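Local structure of acyl-coenzyme A oxidase 3 (Yarrowia lipolytica, 5YS9) at residues G195-W200 and W263-N268; A212-L217 and V226-V231; V330-G335 and E342-D347. The protein oxidises acyl-CoA to trans-2-enoyl-CoA with FAD as cofactor and molecular oxygen as electron acceptor, producing hydrogen peroxide in the peroxisomal beta-oxidation of fatty acids. One frame throughout, in Å; residues are numbered along the deposited sequence.

Contact 1. Residues G195-W200 and W263-N268. With FAD (flavin-adenine dinucleotide), chain C.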
loop_
_atom_site.group_PDB
_atom_site.type_symbol
_atom_site.label_atom_id
_atom_site.label_comp_id
_atom_site.label_asym_id
_atom_site.label_seq_id
_atom_site.Cartn_x
_atom_site.Cartn_y
_atom_site.Cartn_z
ATOM N N GLY A 195 -13.171 20.081 19.196
ATOM C CA GLY A 195 -13.368 18.715 18.768
ATOM C C GLY A 195 -14.437 18.599 17.699
ATOM O O GLY A 195 -14.400 17.715 16.873
ATOM N N ALA A 196 -15.417 19.479 17.740
ATOM C CA ALA A 196 -16.525 19.432 16.811
ATOM C C ALA A 196 -16.253 20.296 15.598
ATOM O O ALA A 196 -17.142 20.594 14.831
ATOM C CB ALA A 196 -17.819 19.835 17.488
ATOM N N THR A 197 -15.015 20.731 15.450
ATOM C CA THR A 197 -14.634 21.489 14.280
ATOM C C THR A 197 -14.856 20.622 13.058
ATOM O O THR A 197 -14.411 19.490 13.012
ATOM C CB THR A 197 -13.138 21.860 14.342
ATOM O OG1 THR A 197 -12.900 22.736 15.438
ATOM C CG2 THR A 197 -12.687 22.540 13.093
ATOM N N LYS A 198 -15.520 21.170 12.055
ATOM C CA LYS A 198 -15.651 20.503 10.786
ATOM C C LYS A 198 -14.233 20.247 10.223
ATOM O O LYS A 198 -13.274 21.050 10.493
ATOM C CB LYS A 198 -16.500 21.282 9.793
ATOM C CG LYS A 198 -17.934 21.526 10.197
ATOM C CD LYS A 198 -18.686 20.224 10.473
ATOM C CE LYS A 198 -20.194 20.416 10.620
ATOM N NZ LYS A 198 -20.903 19.155 11.001
ATOM N N TRP A 199 -14.107 19.101 9.540
ATOM C CA TRP A 199 -12.818 18.572 9.164
ATOM C C TRP A 199 -12.915 17.815 7.882
ATOM O O TRP A 199 -13.918 17.184 7.619
ATOM C CB TRP A 199 -12.253 17.648 10.265
ATOM C CG TRP A 199 -10.721 17.682 10.285
ATOM C CD1 TRP A 199 -9.870 16.819 9.651
ATOM C CD2 TRP A 199 -9.886 18.666 10.896
ATOM N NE1 TRP A 199 -8.556 17.205 9.836
ATOM C CE2 TRP A 199 -8.543 18.323 10.622
ATOM C CE3 TRP A 199 -10.136 19.794 11.669
ATOM C CZ2 TRP A 199 -7.459 19.066 11.117
ATOM C CZ3 TRP A 199 -9.035 20.547 12.152
ATOM C CH2 TRP A 199 -7.735 20.174 11.872
ATOM N N TRP A 200 -11.830 17.863 7.115
ATOM C CA TRP A 200 -11.717 17.314 5.764
ATOM C C TRP A 200 -12.704 17.886 4.731
ATOM O O TRP A 200 -13.001 17.217 3.721
ATOM C CB TRP A 200 -11.789 15.770 5.757
ATOM C CG TRP A 200 -10.705 15.112 6.462
ATOM C CD1 TRP A 200 -10.808 14.209 7.455
ATOM C CD2 TRP A 200 -9.315 15.278 6.204
ATOM N NE1 TRP A 200 -9.549 13.817 7.871
ATOM C CE2 TRP A 200 -8.621 14.483 7.116
ATOM C CE3 TRP A 200 -8.589 16.039 5.298
ATOM C CZ2 TRP A 200 -7.229 14.438 7.148
ATOM C CZ3 TRP A 200 -7.192 15.984 5.343
ATOM C CH2 TRP A 200 -6.547 15.204 6.256
ATOM N N TRP A 263 -10.798 22.988 7.452
ATOM C CA TRP A 263 -11.552 22.901 8.695
ATOM C C TRP A 263 -12.450 24.102 8.810
ATOM O O TRP A 263 -12.107 25.131 8.291
ATOM C CB TRP A 263 -10.644 22.880 9.925
ATOM C CG TRP A 263 -9.693 24.019 10.083
ATOM C CD1 TRP A 263 -8.427 24.047 9.618
ATOM C CD2 TRP A 263 -9.898 25.261 10.755
ATOM N NE1 TRP A 263 -7.827 25.218 9.934
ATOM C CE2 TRP A 263 -8.691 25.990 10.648
ATOM C CE3 TRP A 263 -10.964 25.833 11.445
ATOM C CZ2 TRP A 263 -8.513 27.257 11.203
ATOM C CZ3 TRP A 263 -10.796 27.114 12.014
ATOM C CH2 TRP A 263 -9.580 27.799 11.894
ATOM N N ILE A 264 -13.590 23.959 9.477
ATOM C CA ILE A 264 -14.488 25.073 9.748
ATOM C C ILE A 264 -14.980 25.048 11.208
ATOM O O ILE A 264 -15.375 24.014 11.728
ATOM C CB ILE A 264 -15.743 25.066 8.837
ATOM C CG1 ILE A 264 -15.401 24.631 7.389
ATOM C CG2 ILE A 264 -16.418 26.446 8.857
ATOM C CD1 ILE A 264 -16.632 24.453 6.506
ATOM N N GLN A 265 -14.981 26.217 11.835
ATOM C CA GLN A 265 -15.685 26.464 13.066
ATOM C C GLN A 265 -16.739 27.546 12.851
ATOM O O GLN A 265 -16.474 28.542 12.160
ATOM C CB GLN A 265 -14.717 26.932 14.109
ATOM C CG GLN A 265 -13.533 25.983 14.299
ATOM C CD GLN A 265 -12.663 26.415 15.407
ATOM O OE1 GLN A 265 -12.633 27.571 15.710
ATOM N NE2 GLN A 265 -11.991 25.495 16.050
ATOM N N PHE A 266 -17.924 27.316 13.452
ATOM C CA PHE A 266 -19.041 28.268 13.516
ATOM C C PHE A 266 -19.222 28.737 14.943
ATOM O O PHE A 266 -19.331 27.928 15.842
ATOM C CB PHE A 266 -20.342 27.579 13.126
ATOM C CG PHE A 266 -20.281 26.862 11.827
ATOM C CD1 PHE A 266 -19.833 25.528 11.770
ATOM C CD2 PHE A 266 -20.711 27.470 10.672
ATOM C CE1 PHE A 266 -19.767 24.855 10.564
ATOM C CE2 PHE A 266 -20.660 26.788 9.453
ATOM C CZ PHE A 266 -20.165 25.496 9.401
ATOM N N THR A 267 -19.288 30.025 15.146
ATOM C CA THR A 267 -19.518 30.584 16.472
ATOM C C THR A 267 -20.720 31.509 16.371
ATOM O O THR A 267 -20.662 32.575 15.725
ATOM C CB THR A 267 -18.281 31.342 16.980
ATOM O OG1 THR A 267 -17.114 30.507 16.826
ATOM C CG2 THR A 267 -18.461 31.747 18.458
ATOM N N ASN A 268 -21.836 31.034 16.907
ATOM C CA ASN A 268 -23.055 31.820 16.980
ATOM C C ASN A 268 -23.473 32.443 15.669
ATOM O O ASN A 268 -23.916 33.578 15.615
ATOM C CB ASN A 268 -22.933 32.835 18.113
ATOM C CG ASN A 268 -22.643 32.134 19.439
ATOM O OD1 ASN A 268 -23.360 31.189 19.825
ATOM N ND2 ASN A 268 -21.554 32.533 20.107
HETATM P PA FAD C . -13.807 7.013 12.296
HETATM O O1A FAD C . -13.594 7.601 13.637
HETATM O O2A FAD C . -15.175 6.728 11.809
HETATM O O5B FAD C . -13.042 5.630 12.310
HETATM C C5B FAD C . -11.649 5.591 12.574
HETATM C C4B FAD C . -11.148 4.162 12.632
HETATM O O4B FAD C . -11.832 3.461 13.664
HETATM C C3B FAD C . -11.441 3.442 11.344
HETATM O O3B FAD C . -10.357 2.595 11.021
HETATM C C2B FAD C . -12.610 2.560 11.658
HETATM O O2B FAD C . -12.462 1.331 10.973
HETATM C C1B FAD C . -12.537 2.347 13.148
HETATM N N9A FAD C . -13.923 2.258 13.646
HETATM C C8A FAD C . -14.824 3.245 13.714
HETATM N N7A FAD C . -15.993 2.788 14.193
HETATM C C5A FAD C . -15.848 1.487 14.434
HETATM C C6A FAD C . -16.694 0.400 14.948
HETATM N N6A FAD C . -17.967 0.621 15.313
HETATM N N1A FAD C . -16.148 -0.822 15.036
HETATM C C2A FAD C . -14.883 -1.058 14.676
HETATM N N3A FAD C . -14.065 -0.123 14.204
HETATM C C4A FAD C . -14.483 1.140 14.067
HETATM N N1 FAD C . -16.164 14.512 4.837
HETATM C C2 FAD C . -17.083 15.398 4.428
HETATM O O2 FAD C . -18.141 15.491 5.044
HETATM N N3 FAD C . -16.918 16.186 3.377
HETATM C C4 FAD C . -15.821 16.152 2.654
HETATM O O4 FAD C . -15.696 16.900 1.693
HETATM C C4X FAD C . -14.761 15.217 3.029
HETATM N N5 FAD C . -13.631 15.146 2.338
HETATM C C5X FAD C . -12.676 14.292 2.711
HETATM C C6 FAD C . -11.521 14.261 1.972
HETATM C C7 FAD C . -10.511 13.406 2.314
HETATM C C7M FAD C . -9.269 13.394 1.474
HETATM C C8 FAD C . -10.672 12.516 3.483
HETATM C C8M FAD C . -9.583 11.565 3.873
HETATM C C9 FAD C . -11.835 12.537 4.223
HETATM C C9A FAD C . -12.848 13.400 3.881
HETATM N N10 FAD C . -14.040 13.445 4.614
HETATM C C10 FAD C . -15.002 14.371 4.202
HETATM C "C1'" FAD C . -14.253 12.612 5.796
HETATM C "C2'" FAD C . -14.542 11.143 5.549
HETATM O "O2'" FAD C . -15.858 11.037 5.032
HETATM C "C3'" FAD C . -14.421 10.399 6.878
HETATM O "O3'" FAD C . -13.054 10.458 7.243
HETATM C "C4'" FAD C . -14.836 8.929 6.930
HETATM O "O4'" FAD C . -16.139 8.706 6.407
HETATM C "C5'" FAD C . -14.900 8.447 8.360
HETATM O "O5'" FAD C . -13.612 8.469 8.930
HETATM P P FAD C . -13.340 9.061 10.371
HETATM O O1P FAD C . -12.158 9.941 10.252
HETATM O O2P FAD C . -14.617 9.581 10.917
HETATM O O3P FAD C . -12.923 7.777 11.200
#
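T197 OG1 has two hydrogen-bond partners: Q265 NE2 donates to it at 3.0 Å, and it is also bonded to the carbonyl of T194. The oxygen lies 13° from the amide plane of Q265, whose extended chain slants across the threonine to get there. With OG1 beside its own backbone N (chi1 -65°), T197 turns CG2 the other way, onto I264 O at 3.4 Å.

One residue on, K198 and I264 form a hydrogen-bonded antiparallel pair. K198 N reaches I264 O at 2.9 Å, in the carbonyl plane. The return bond, from I264 N to K198 O at 3.1 Å, arrives from well above that plane, and W263 CA leans on the same oxygen as a CA-H...O contact. K198 CG lies at the edge of the F266 ring (3.8 Å to CE1); beyond it the chain bends at chi2 and sends its ammonium to E164 in a salt bridge and to the carbonyls of F214 and M162.

W199 and W263 run their indoles nearly parallel, planes at 20°, but slid so far that the rings barely overlap; the real touch is W199 CE3 against W263 CB at 3.6 Å. W200, where the chain turns its corner, is in the FAD pocket: one face of its indole meets W199 CD1, the opposite face the flavin near C8.

All this belongs to the beta domain of the acyl-CoA oxidase fold. Strand 262-272 is held here between 198-201 and 245-249, with F266 packing on C213 of strand 210-219, while H433, Y659 and F660 of the second subunit close over the tryptophans.

Contact 2. Residues A212-L217 and V226-V231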
loop_
_atom_site.group_PDB
_atom_site.type_symbol
_atom_site.label_atom_id
_atom_site.label_comp_id
_atom_site.label_asym_id
_atom_site.label_seq_id
_atom_site.Cartn_x
_atom_site.Cartn_y
_atom_site.Cartn_z
ATOM N N ALA A 212 -23.162 23.030 3.031
ATOM C CA ALA A 212 -24.292 22.273 3.519
ATOM C C ALA A 212 -23.814 21.756 4.878
ATOM O O ALA A 212 -23.031 20.824 4.935
ATOM C CB ALA A 212 -24.596 21.141 2.573
ATOM N N CYS A 213 -24.231 22.417 5.956
ATOM C CA CYS A 213 -23.731 22.111 7.297
ATOM C C CYS A 213 -24.649 21.102 8.000
ATOM O O CYS A 213 -25.855 21.332 8.146
ATOM C CB CYS A 213 -23.620 23.395 8.115
ATOM S SG CYS A 213 -22.994 23.171 9.811
ATOM N N PHE A 214 -24.067 19.998 8.427
ATOM C CA PHE A 214 -24.759 18.982 9.203
ATOM C C PHE A 214 -24.669 19.355 10.697
ATOM O O PHE A 214 -23.569 19.456 11.233
ATOM C CB PHE A 214 -24.169 17.582 8.924
ATOM C CG PHE A 214 -24.535 17.045 7.571
ATOM C CD1 PHE A 214 -23.956 17.572 6.409
ATOM C CD2 PHE A 214 -25.462 16.008 7.430
ATOM C CE1 PHE A 214 -24.312 17.100 5.145
ATOM C CE2 PHE A 214 -25.819 15.520 6.151
ATOM C CZ PHE A 214 -25.245 16.073 5.014
ATOM N N ALA A 215 -25.819 19.582 11.329
ATOM C CA ALA A 215 -25.903 19.953 12.741
ATOM C C ALA A 215 -27.097 19.327 13.463
ATOM O O ALA A 215 -28.099 19.010 12.850
ATOM C CB ALA A 215 -25.947 21.459 12.885
ATOM N N ARG A 216 -26.978 19.163 14.774
ATOM C CA ARG A 216 -28.083 18.681 15.575
ATOM C C ARG A 216 -29.151 19.743 15.639
ATOM O O ARG A 216 -28.870 20.873 15.964
ATOM C CB ARG A 216 -27.631 18.388 16.995
ATOM C CG ARG A 216 -26.256 17.785 17.135
ATOM C CD ARG A 216 -26.196 16.943 18.391
ATOM N NE ARG A 216 -27.231 15.931 18.375
ATOM C CZ ARG A 216 -27.043 14.677 18.007
ATOM N NH1 ARG A 216 -28.047 13.839 18.012
ATOM N NH2 ARG A 216 -25.853 14.267 17.632
ATOM N N LEU A 217 -30.383 19.375 15.342
ATOM C CA LEU A 217 -31.441 20.349 15.367
ATOM C C LEU A 217 -32.014 20.428 16.764
ATOM O O LEU A 217 -32.480 19.449 17.309
ATOM C CB LEU A 217 -32.523 19.985 14.360
ATOM C CG LEU A 217 -33.819 20.789 14.365
ATOM C CD1 LEU A 217 -33.616 22.182 13.819
ATOM C CD2 LEU A 217 -34.871 20.057 13.563
ATOM N N VAL A 226 -29.483 14.996 13.574
ATOM C CA VAL A 226 -28.667 15.730 12.638
ATOM C C VAL A 226 -29.444 16.042 11.358
ATOM O O VAL A 226 -30.016 15.144 10.765
ATOM C CB VAL A 226 -27.385 14.914 12.319
ATOM C CG1 VAL A 226 -26.573 15.545 11.187
ATOM C CG2 VAL A 226 -26.539 14.734 13.583
ATOM N N LYS A 227 -29.483 17.314 10.953
ATOM C CA LYS A 227 -30.102 17.720 9.684
ATOM C C LYS A 227 -29.127 18.608 8.979
ATOM O O LYS A 227 -28.032 18.836 9.467
ATOM C CB LYS A 227 -31.405 18.518 9.917
ATOM C CG LYS A 227 -32.377 17.948 10.943
ATOM C CD LYS A 227 -32.902 16.582 10.543
ATOM C CE LYS A 227 -33.509 15.909 11.760
ATOM N NZ LYS A 227 -33.973 14.534 11.462
ATOM N N ILE A 228 -29.578 19.190 7.883
ATOM C CA ILE A 228 -28.730 19.848 6.924
ATOM C C ILE A 228 -29.203 21.282 6.771
ATOM O O ILE A 228 -30.394 21.510 6.492
ATOM C CB ILE A 228 -28.774 19.140 5.535
ATOM C CG1 ILE A 228 -28.657 17.627 5.677
ATOM C CG2 ILE A 228 -27.644 19.636 4.669
ATOM C CD1 ILE A 228 -28.639 16.855 4.355
ATOM N N PHE A 229 -28.252 22.228 6.896
ATOM C CA PHE A 229 -28.524 23.692 6.827
ATOM C C PHE A 229 -27.544 24.347 5.850
ATOM O O PHE A 229 -26.332 24.019 5.851
ATOM C CB PHE A 229 -28.373 24.358 8.227
ATOM C CG PHE A 229 -29.175 23.681 9.307
ATOM C CD1 PHE A 229 -28.724 22.499 9.891
ATOM C CD2 PHE A 229 -30.401 24.206 9.731
ATOM C CE1 PHE A 229 -29.469 21.843 10.862
ATOM C CE2 PHE A 229 -31.150 23.564 10.724
ATOM C CZ PHE A 229 -30.684 22.377 11.283
ATOM N N VAL A 230 -28.030 25.289 5.038
ATOM C CA VAL A 230 -27.136 26.038 4.152
ATOM C C VAL A 230 -26.592 27.197 4.962
ATOM O O VAL A 230 -27.360 27.998 5.491
ATOM C CB VAL A 230 -27.810 26.578 2.859
ATOM C CG1 VAL A 230 -26.748 27.135 1.924
ATOM C CG2 VAL A 230 -28.566 25.484 2.140
ATOM N N VAL A 231 -25.270 27.291 5.046
ATOM C CA VAL A 231 -24.633 28.400 5.738
ATOM C C VAL A 231 -23.687 29.048 4.794
ATOM O O VAL A 231 -22.780 28.409 4.257
ATOM C CB VAL A 231 -23.802 27.932 6.961
ATOM C CG1 VAL A 231 -23.202 29.150 7.687
ATOM C CG2 VAL A 231 -24.628 27.036 7.878
#
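F214 CG and I228 CG1 both stand beside their backbone N (chi1 -73° and -46°), which lays the two side chains alongside each other, pointing the same way, on one face of the beta hairpin made by strands 210-219 and 222-232. I228 covers one face of the phenyl ring, its CG1 4.0 Å from the centroid in a CH-pi contact, and its CD1 reaches F214 CZ at 3.5 Å. V226 CG1 comes in at the ring's edge instead, in plane.

Two pairs of backbone hydrogen bonds fix the register, C213 with F229 and A215 with K227; the shortest runs from C213 N to F229 O at 2.6 Å. On the opposite face F229 swings its ring back over the partner strand. The carbonyl oxygens of C213 and A215 lie at its edge, C213 O 3.6 Å from F229 CD1, and F229 CZ meets L217 CD1 at 3.9 Å. F187, from strand 186-190, meets this ring edge-to-face.

The hairpin is part of the middle beta domain of the acyl-CoA dehydrogenase and oxidase fold, and the F214 side chain comes within about 6 Å of a bound FAD. R216 pairs with D223 and also bonds the carbonyls of A172 and L174, which holds the guanidinium in place; V226 CG2 sits over one face of it, 4.1 Å from NH2.

Contact 3. Residues V330-G335 and E342-D347. With FAD (flavin-adenine dinucleotide), chain D.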
loop_
_atom_site.group_PDB
_atom_site.type_symbol
_atom_site.label_atom_id
_atom_site.label_comp_id
_atom_site.label_asym_id
_atom_site.label_seq_id
_atom_site.Cartn_x
_atom_site.Cartn_y
_atom_site.Cartn_z
ATOM N N VAL A 330 7.565 -7.583 -22.455
ATOM C CA VAL A 330 8.836 -7.190 -23.017
ATOM C C VAL A 330 10.034 -7.309 -22.091
ATOM O O VAL A 330 11.148 -7.283 -22.555
ATOM C CB VAL A 330 8.781 -5.766 -23.598
ATOM C CG1 VAL A 330 7.510 -5.569 -24.383
ATOM C CG2 VAL A 330 8.919 -4.718 -22.520
ATOM N N ARG A 331 9.816 -7.448 -20.793
ATOM C CA ARG A 331 10.932 -7.416 -19.865
ATOM C C ARG A 331 11.565 -8.772 -19.658
ATOM O O ARG A 331 10.915 -9.701 -19.259
ATOM C CB ARG A 331 10.513 -6.825 -18.529
ATOM C CG ARG A 331 11.539 -6.993 -17.425
ATOM C CD ARG A 331 12.721 -6.063 -17.569
ATOM N NE ARG A 331 13.567 -6.115 -16.392
ATOM C CZ ARG A 331 14.470 -5.206 -16.071
ATOM N NH1 ARG A 331 14.663 -4.167 -16.844
ATOM N NH2 ARG A 331 15.175 -5.342 -14.972
ATOM N N ARG A 332 12.855 -8.867 -19.914
ATOM C CA ARG A 332 13.545 -10.122 -19.772
ATOM C C ARG A 332 14.471 -10.053 -18.580
ATOM O O ARG A 332 15.261 -9.145 -18.470
ATOM C CB ARG A 332 14.368 -10.415 -21.019
ATOM C CG ARG A 332 13.585 -10.771 -22.260
ATOM C CD ARG A 332 14.531 -11.176 -23.378
ATOM N NE ARG A 332 13.864 -11.355 -24.663
ATOM C CZ ARG A 332 13.430 -12.517 -25.123
ATOM N NH1 ARG A 332 13.581 -13.610 -24.407
ATOM N NH2 ARG A 332 12.842 -12.579 -26.293
ATOM N N GLN A 333 14.329 -10.990 -17.661
ATOM C CA GLN A 333 15.304 -11.178 -16.611
ATOM C C GLN A 333 15.537 -12.654 -16.317
ATOM O O GLN A 333 14.618 -13.375 -16.000
ATOM C CB GLN A 333 14.885 -10.420 -15.356
ATOM C CG GLN A 333 16.039 -10.052 -14.454
ATOM C CD GLN A 333 16.720 -8.760 -14.832
ATOM O OE1 GLN A 333 17.417 -8.173 -14.027
ATOM N NE2 GLN A 333 16.517 -8.315 -16.047
ATOM N N PHE A 334 16.777 -13.093 -16.443
ATOM C CA PHE A 334 17.202 -14.431 -16.053
ATOM C C PHE A 334 16.947 -15.421 -17.175
ATOM O O PHE A 334 16.000 -15.281 -17.929
ATOM C CB PHE A 334 16.495 -14.897 -14.787
ATOM C CG PHE A 334 16.991 -14.245 -13.546
ATOM C CD1 PHE A 334 18.254 -14.498 -13.082
ATOM C CD2 PHE A 334 16.192 -13.375 -12.845
ATOM C CE1 PHE A 334 18.715 -13.893 -11.942
ATOM C CE2 PHE A 334 16.647 -12.766 -11.706
ATOM C CZ PHE A 334 17.913 -13.026 -11.252
ATOM N N GLY A 335 17.772 -16.446 -17.256
ATOM C CA GLY A 335 17.528 -17.540 -18.168
ATOM C C GLY A 335 18.281 -18.769 -17.730
ATOM O O GLY A 335 19.301 -18.655 -17.082
ATOM N N GLU A 342 17.438 -14.358 -22.209
ATOM C CA GLU A 342 16.703 -14.327 -20.969
ATOM C C GLU A 342 15.201 -14.362 -21.187
ATOM O O GLU A 342 14.681 -13.799 -22.124
ATOM C CB GLU A 342 17.066 -13.080 -20.187
ATOM C CG GLU A 342 18.362 -13.196 -19.431
ATOM C CD GLU A 342 18.734 -11.910 -18.765
ATOM O OE1 GLU A 342 18.473 -11.764 -17.571
ATOM O OE2 GLU A 342 19.287 -11.044 -19.439
ATOM N N THR A 343 14.523 -15.066 -20.300
ATOM C CA THR A 343 13.091 -15.224 -20.355
ATOM C C THR A 343 12.382 -13.917 -20.050
ATOM O O THR A 343 12.758 -13.207 -19.134
ATOM C CB THR A 343 12.655 -16.304 -19.349
ATOM O OG1 THR A 343 13.341 -17.520 -19.636
ATOM C CG2 THR A 343 11.189 -16.556 -19.420
ATOM N N LYS A 344 11.347 -13.615 -20.818
ATOM C CA LYS A 344 10.445 -12.531 -20.498
ATOM C C LYS A 344 9.675 -12.927 -19.260
ATOM O O LYS A 344 9.225 -14.045 -19.155
ATOM C CB LYS A 344 9.468 -12.281 -21.646
ATOM C CG LYS A 344 10.097 -12.173 -23.019
ATOM C CD LYS A 344 9.111 -12.570 -24.088
ATOM C CE LYS A 344 9.289 -11.750 -25.342
ATOM N NZ LYS A 344 7.984 -11.459 -25.990
ATOM N N ILE A 345 9.492 -11.999 -18.340
ATOM C CA ILE A 345 8.883 -12.317 -17.063
ATOM C C ILE A 345 7.453 -12.822 -17.217
ATOM O O ILE A 345 6.975 -13.600 -16.413
ATOM C CB ILE A 345 8.992 -11.171 -16.038
ATOM C CG1 ILE A 345 8.487 -9.856 -16.613
ATOM C CG2 ILE A 345 10.427 -11.031 -15.583
ATOM C CD1 ILE A 345 8.367 -8.759 -15.591
ATOM N N ILE A 346 6.784 -12.386 -18.268
ATOM C CA ILE A 346 5.437 -12.822 -18.536
ATOM C C ILE A 346 5.431 -14.331 -18.702
ATOM O O ILE A 346 4.465 -14.984 -18.369
ATOM C CB ILE A 346 4.859 -12.153 -19.790
ATOM C CG1 ILE A 346 3.361 -12.372 -19.872
ATOM C CG2 ILE A 346 5.507 -12.699 -21.044
ATOM C CD1 ILE A 346 2.600 -11.910 -18.658
ATOM N N ASP A 347 6.492 -14.869 -19.274
ATOM C CA ASP A 347 6.652 -16.309 -19.436
ATOM C C ASP A 347 6.815 -17.143 -18.162
ATOM O O ASP A 347 6.540 -18.318 -18.172
ATOM C CB ASP A 347 7.716 -16.626 -20.467
ATOM C CG ASP A 347 7.243 -16.376 -21.857
ATOM O OD1 ASP A 347 6.054 -16.603 -22.101
ATOM O OD2 ASP A 347 8.048 -15.942 -22.695
HETATM P PA FAD D . 13.793 -7.076 -12.295
HETATM O O1A FAD D . 14.948 -7.767 -11.677
HETATM O O2A FAD D . 13.585 -7.103 -13.760
HETATM O O5B FAD D . 12.426 -7.585 -11.700
HETATM C C5B FAD D . 11.254 -6.924 -12.153
HETATM C C4B FAD D . 10.060 -7.760 -11.780
HETATM O O4B FAD D . 10.166 -9.020 -12.429
HETATM C C3B FAD D . 10.104 -8.014 -10.295
HETATM O O3B FAD D . 8.814 -7.860 -9.738
HETATM C C2B FAD D . 10.494 -9.454 -10.165
HETATM O O2B FAD D . 9.836 -10.031 -9.044
HETATM C C1B FAD D . 10.065 -10.063 -11.480
HETATM N N9A FAD D . 11.057 -11.103 -11.753
HETATM C C8A FAD D . 12.314 -10.897 -12.152
HETATM N N7A FAD D . 12.962 -12.069 -12.276
HETATM C C5A FAD D . 12.116 -13.048 -11.938
HETATM C C6A FAD D . 12.162 -14.517 -11.843
HETATM N N6A FAD D . 13.272 -15.211 -12.148
HETATM N N1A FAD D . 11.049 -15.144 -11.444
HETATM C C2A FAD D . 9.935 -14.472 -11.140
HETATM N N3A FAD D . 9.818 -13.144 -11.199
HETATM C C4A FAD D . 10.860 -12.398 -11.583
HETATM N N1 FAD D . 20.989 0.171 -7.780
HETATM C C2 FAD D . 22.278 0.488 -7.597
HETATM O O2 FAD D . 23.131 -0.229 -8.104
HETATM N N3 FAD D . 22.675 1.529 -6.880
HETATM C C4 FAD D . 21.819 2.338 -6.298
HETATM O O4 FAD D . 22.221 3.291 -5.648
HETATM C C4X FAD D . 20.386 2.073 -6.445
HETATM N N5 FAD D . 19.468 2.854 -5.877
HETATM C C5X FAD D . 18.168 2.598 -6.038
HETATM C C6 FAD D . 17.253 3.444 -5.453
HETATM C C7 FAD D . 15.911 3.204 -5.606
HETATM C C7M FAD D . 14.920 4.117 -4.957
HETATM C C8 FAD D . 15.463 2.045 -6.402
HETATM C C8M FAD D . 14.005 1.773 -6.573
HETATM C C9 FAD D . 16.377 1.196 -6.983
HETATM C C9A FAD D . 17.723 1.435 -6.837
HETATM N N10 FAD D . 18.670 0.584 -7.425
HETATM C C10 FAD D . 20.011 0.904 -7.247
HETATM C "C1'" FAD D . 18.297 -0.574 -8.239
HETATM C "C2'" FAD D . 17.594 -1.700 -7.479
HETATM O "O2'" FAD D . 18.548 -2.505 -6.797
HETATM C "C3'" FAD D . 16.770 -2.561 -8.439
HETATM O "O3'" FAD D . 15.549 -1.891 -8.671
HETATM C "C4'" FAD D . 16.425 -3.952 -7.933
HETATM O "O4'" FAD D . 17.549 -4.475 -7.241
HETATM C "C5'" FAD D . 16.138 -4.932 -9.061
HETATM O "O5'" FAD D . 14.853 -4.816 -9.650
HETATM P P FAD D . 14.719 -4.603 -11.224
HETATM O O1P FAD D . 14.156 -3.262 -11.497
HETATM O O2P FAD D . 16.010 -4.972 -11.838
HETATM O O3P FAD D . 13.591 -5.602 -11.717
#
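R331 faces both ways: its carbonyl takes I345 N at 2.9 Å, nearly along the C=O axis, while its side chain goes to the cofactor. CG stands anti to the backbone N (chi1 169°) and the chain bends at chi2, which carries the guanidinium to the FAD diphosphate. There NE and NH2 both donate to O2A, at 2.8 and 2.7 Å, with the oxygen near the guanidinium plane; NH1 is taken by Y656 and by the L165 carbonyl of the second subunit.

R332 stays extended from CG to NE and runs over the opposing chain. Its NH1 bonds E342 O at 2.5 Å, exactly in the guanidinium plane, NE pairs with E22, and K344 CG lies over one face, 3.9 Å above its centre. A hydrogen bond, a salt bridge and the K344 chain over its face together should restrict its rotation.

Q333 N makes a weak bond to T343 O. Its side-chain amide bends back so that NE2 donates to R332 O, and it also bonds across the dimer interface: OE1 takes the backbone N of G168 and N170 of the second subunit, NE2 the G166 carbonyl.

F334 O accepts T343 N at 2.8 Å. Its own N points at E342 OE1, a carboxylate oxygen also held by N170 of the second subunit, though the modelled separation is too short to trust. Adenine N7A lies at the edge of the phenyl ring, 3.5 Å from F334 CD2.

From the second segment, I345 CD1 touches ribose O4B at 3.6 Å. Together the two strips wall the adenosine diphosphate half of an FAD site completed by the neighbouring subunit, as in acyl-CoA oxidases and dehydrogenases.

In the fold
From the N terminus, the chain reaches contact 1 first: residues 195-200 meet 263-268 and close a loop of 62 residues with no helix. Contact 2, the hairpin 212-217 with 226-231, is nested inside that loop, and the two touch through F266 and C213, tying strands of one mixed sheet in the beta domain. Contact 3 follows in series, a tight loop between helices 300-330 and 349-385 of the helical part, its centre about 56 Å from that of contact 1. The dimer joins what the chain keeps apart: the FAD lying against W200 is also bonded by R331 of the second subunit, so contacts 1 and 3 of different subunits serve one cofactor.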